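Local coordinates for nucleoprotein (Schmallenberg virus, PDB 4JNG) that encapsidates the viral genomic RNA, shielding it from nucleases in a helical nucleocapsid that is the template for transcription and replication, at residues B[136-139]-B[140-144]. Numbering follows the deposited sequence.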
ATOM      1  N   ASP B 136     -35.315  14.032  -5.114  1.00 13.54           N
ATOM      2  CA  ASP B 136     -35.446  13.897  -3.661  1.00 12.80           C
ATOM      3  C   ASP B 136     -35.353  15.231  -2.920  1.00 12.64           C
ATOM      4  O   ASP B 136     -35.367  15.257  -1.687  1.00 14.36           O
ATOM      5  CB  ASP B 136     -34.389  12.922  -3.128  1.00 14.16           C
ATOM      6  CG  ASP B 136     -34.663  11.482  -3.535  1.00 16.42           C
ATOM      7  OD1 ASP B 136     -35.827  11.035  -3.428  1.00 17.29           O
ATOM      8  OD2 ASP B 136     -33.713  10.786  -3.946  1.00 16.36           O
ATOM      9  N   GLY B 137     -35.267  16.336  -3.661  1.00 11.04           N
ATOM     10  CA  GLY B 137     -35.192  17.659  -3.056  1.00 10.38           C
ATOM     11  C   GLY B 137     -33.761  18.144  -2.952  1.00 10.68           C
ATOM     12  O   GLY B 137     -32.827  17.351  -2.789  1.00 11.50           O
ATOM     13  N   TYR B 138     -33.594  19.459  -3.045  1.00 10.68           N
ATOM     14  CA  TYR B 138     -32.266  20.078  -3.064  1.00  9.27           C
ATOM     15  C   TYR B 138     -31.453  19.828  -1.787  1.00  7.72           C
ATOM     16  O   TYR B 138     -30.239  19.677  -1.864  1.00  7.28           O
ATOM     17  CB  TYR B 138     -32.367  21.583  -3.367  1.00  9.96           C
ATOM     18  CG  TYR B 138     -32.879  22.426  -2.221  1.00 10.78           C
ATOM     19  CD1 TYR B 138     -34.209  22.350  -1.809  1.00 12.54           C
ATOM     20  CD2 TYR B 138     -32.035  23.298  -1.547  1.00 11.06           C
ATOM     21  CE1 TYR B 138     -34.676  23.113  -0.753  1.00 14.82           C
ATOM     22  CE2 TYR B 138     -32.492  24.065  -0.490  1.00 12.60           C
ATOM     23  CZ  TYR B 138     -33.811  23.972  -0.097  1.00 15.61           C
ATOM     24  OH  TYR B 138     -34.270  24.740   0.952  1.00 19.56           O
ATOM     25  N   THR B 139     -32.112  19.753  -0.630  1.00  7.06           N
ATOM     26  CA  THR B 139     -31.392  19.618   0.641  1.00  7.25           C
ATOM     27  C   THR B 139     -30.747  18.239   0.797  1.00  6.77           C
ATOM     28  O   THR B 139     -29.644  18.134   1.314  1.00  6.87           O
ATOM     29  CB  THR B 139     -32.271  19.919   1.881  1.00  8.86           C
ATOM     30  OG1 THR B 139     -33.228  18.873   2.078  1.00 10.15           O
ATOM     31  CG2 THR B 139     -32.986  21.243   1.737  1.00  9.67           C
ATOM     32  N   MET B 140     -31.424  17.191   0.335  1.00  7.11           N
ATOM     33  CA  MET B 140     -30.870  15.837   0.425  1.00  7.38           C
ATOM     34  C   MET B 140     -29.752  15.632  -0.588  1.00  6.70           C
ATOM     35  O   MET B 140     -28.676  15.120  -0.244  1.00  7.49           O
ATOM     36  CB  MET B 140     -31.957  14.781   0.209  1.00  9.33           C
ATOM     37  CG  MET B 140     -31.491  13.393   0.620  1.00 12.51           C
ATOM     38  SD  MET B 140     -32.759  12.118   0.561  1.00 17.18           S
ATOM     39  CE  MET B 140     -31.692  10.692   0.426  1.00 19.74           C
ATOM     40  N   TYR B 141     -30.019  16.039  -1.828  1.00  5.65           N
ATOM     41  CA  TYR B 141     -29.095  15.880  -2.946  1.00  5.12           C
ATOM     42  C   TYR B 141     -27.799  16.660  -2.745  1.00  4.92           C
ATOM     43  O   TYR B 141     -26.714  16.143  -2.985  1.00  4.71           O
ATOM     44  CB  TYR B 141     -29.769  16.335  -4.251  1.00  5.11           C
ATOM     45  CG  TYR B 141     -28.973  16.038  -5.502  1.00  5.00           C
ATOM     46  CD1 TYR B 141     -28.926  14.755  -6.029  1.00  4.98           C
ATOM     47  CD2 TYR B 141     -28.272  17.042  -6.165  1.00  5.03           C
ATOM     48  CE1 TYR B 141     -28.201  14.473  -7.173  1.00  4.99           C
ATOM     49  CE2 TYR B 141     -27.548  16.771  -7.317  1.00  5.07           C
ATOM     50  CZ  TYR B 141     -27.516  15.483  -7.814  1.00  5.12           C
ATOM     51  OH  TYR B 141     -26.792  15.209  -8.956  1.00  5.72           O
ATOM     52  N   LEU B 142     -27.918  17.913  -2.325  1.00  4.93           N
ATOM     53  CA  LEU B 142     -26.743  18.739  -2.092  1.00  4.95           C
ATOM     54  C   LEU B 142     -26.104  18.392  -0.758  1.00  5.06           C
ATOM     55  O   LEU B 142     -24.913  18.621  -0.569  1.00  5.13           O
ATOM     56  CB  LEU B 142     -27.100  20.221  -2.123  1.00  4.95           C
ATOM     57  CG  LEU B 142     -27.627  20.769  -3.446  1.00  4.91           C
ATOM     58  CD1 LEU B 142     -28.094  22.191  -3.222  1.00  4.92           C
ATOM     59  CD2 LEU B 142     -26.576  20.718  -4.545  1.00  4.94           C
ATOM     60  N   GLY B 143     -26.896  17.834   0.153  1.00  5.26           N
ATOM     61  CA  GLY B 143     -26.388  17.336   1.436  1.00  5.50           C
ATOM     62  C   GLY B 143     -25.304  16.279   1.313  1.00  5.58           C
ATOM     63  O   GLY B 143     -24.573  16.025   2.275  1.00  6.82           O
ATOM     64  N   PHE B 144     -25.202  15.660   0.141  1.00  5.31           N
ATOM     65  CA  PHE B 144     -24.147  14.687  -0.148  1.00  5.11           C
ATOM     66  C   PHE B 144     -22.783  15.328  -0.427  1.00  5.08           C
ATOM     67  O   PHE B 144     -21.770  14.625  -0.460  1.00  5.46           O
ATOM     68  CB  PHE B 144     -24.543  13.813  -1.349  1.00  5.32           C
ATOM     69  CG  PHE B 144     -25.387  12.621  -0.988  1.00  6.15           C
ATOM     70  CD1 PHE B 144     -24.801  11.472  -0.465  1.00  7.02           C
ATOM     71  CD2 PHE B 144     -26.761  12.634  -1.187  1.00  6.72           C
ATOM     72  CE1 PHE B 144     -25.570  10.369  -0.138  1.00  7.85           C
ATOM     73  CE2 PHE B 144     -27.535  11.531  -0.857  1.00  7.99           C
ATOM     74  CZ  PHE B 144     -26.937  10.398  -0.330  1.00  8.46           C
TER
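Met140 reaches back past the N-cap Gly137 to Asp136, just before the short helix 138-142, a compact example of a helix start. Met140 CB lies 3.9 Å from Asp136 O. CG stands anti to the backbone N (chi1 -166°), and the extended chain beyond it carries SD back toward the backbone leading into the helix, 4.1 Å from Asp136 CB. This is van der Waals contact, and Leu211 and Tyr158 also touch the buried methionine.

Gly137 turns the chain into the helix with a positive phi, where a CB would press on the preceding carbonyl. Its O accepts the first i to i+4 bond, from Tyr141 N at 3.2 Å and almost straight; the Tyr141 ring meets Trp134, and its OH is hydrogen-bonded to Met124 N.

Tyr138 O takes Leu142 N at 3.0 Å, the donor tilted 30° from the carbonyl plane, with Leu142 CB and CG each 3.2 Å from that oxygen. Leu142 packs on helix 93-110 through Ile104 and Ala105, while its CD1 sits at the edge of the Tyr138 ring, near its plane. The next bond, Gly143 N to Thr139 O, is weak: 3.0 Å long, but with an N-H...O angle of only 129°.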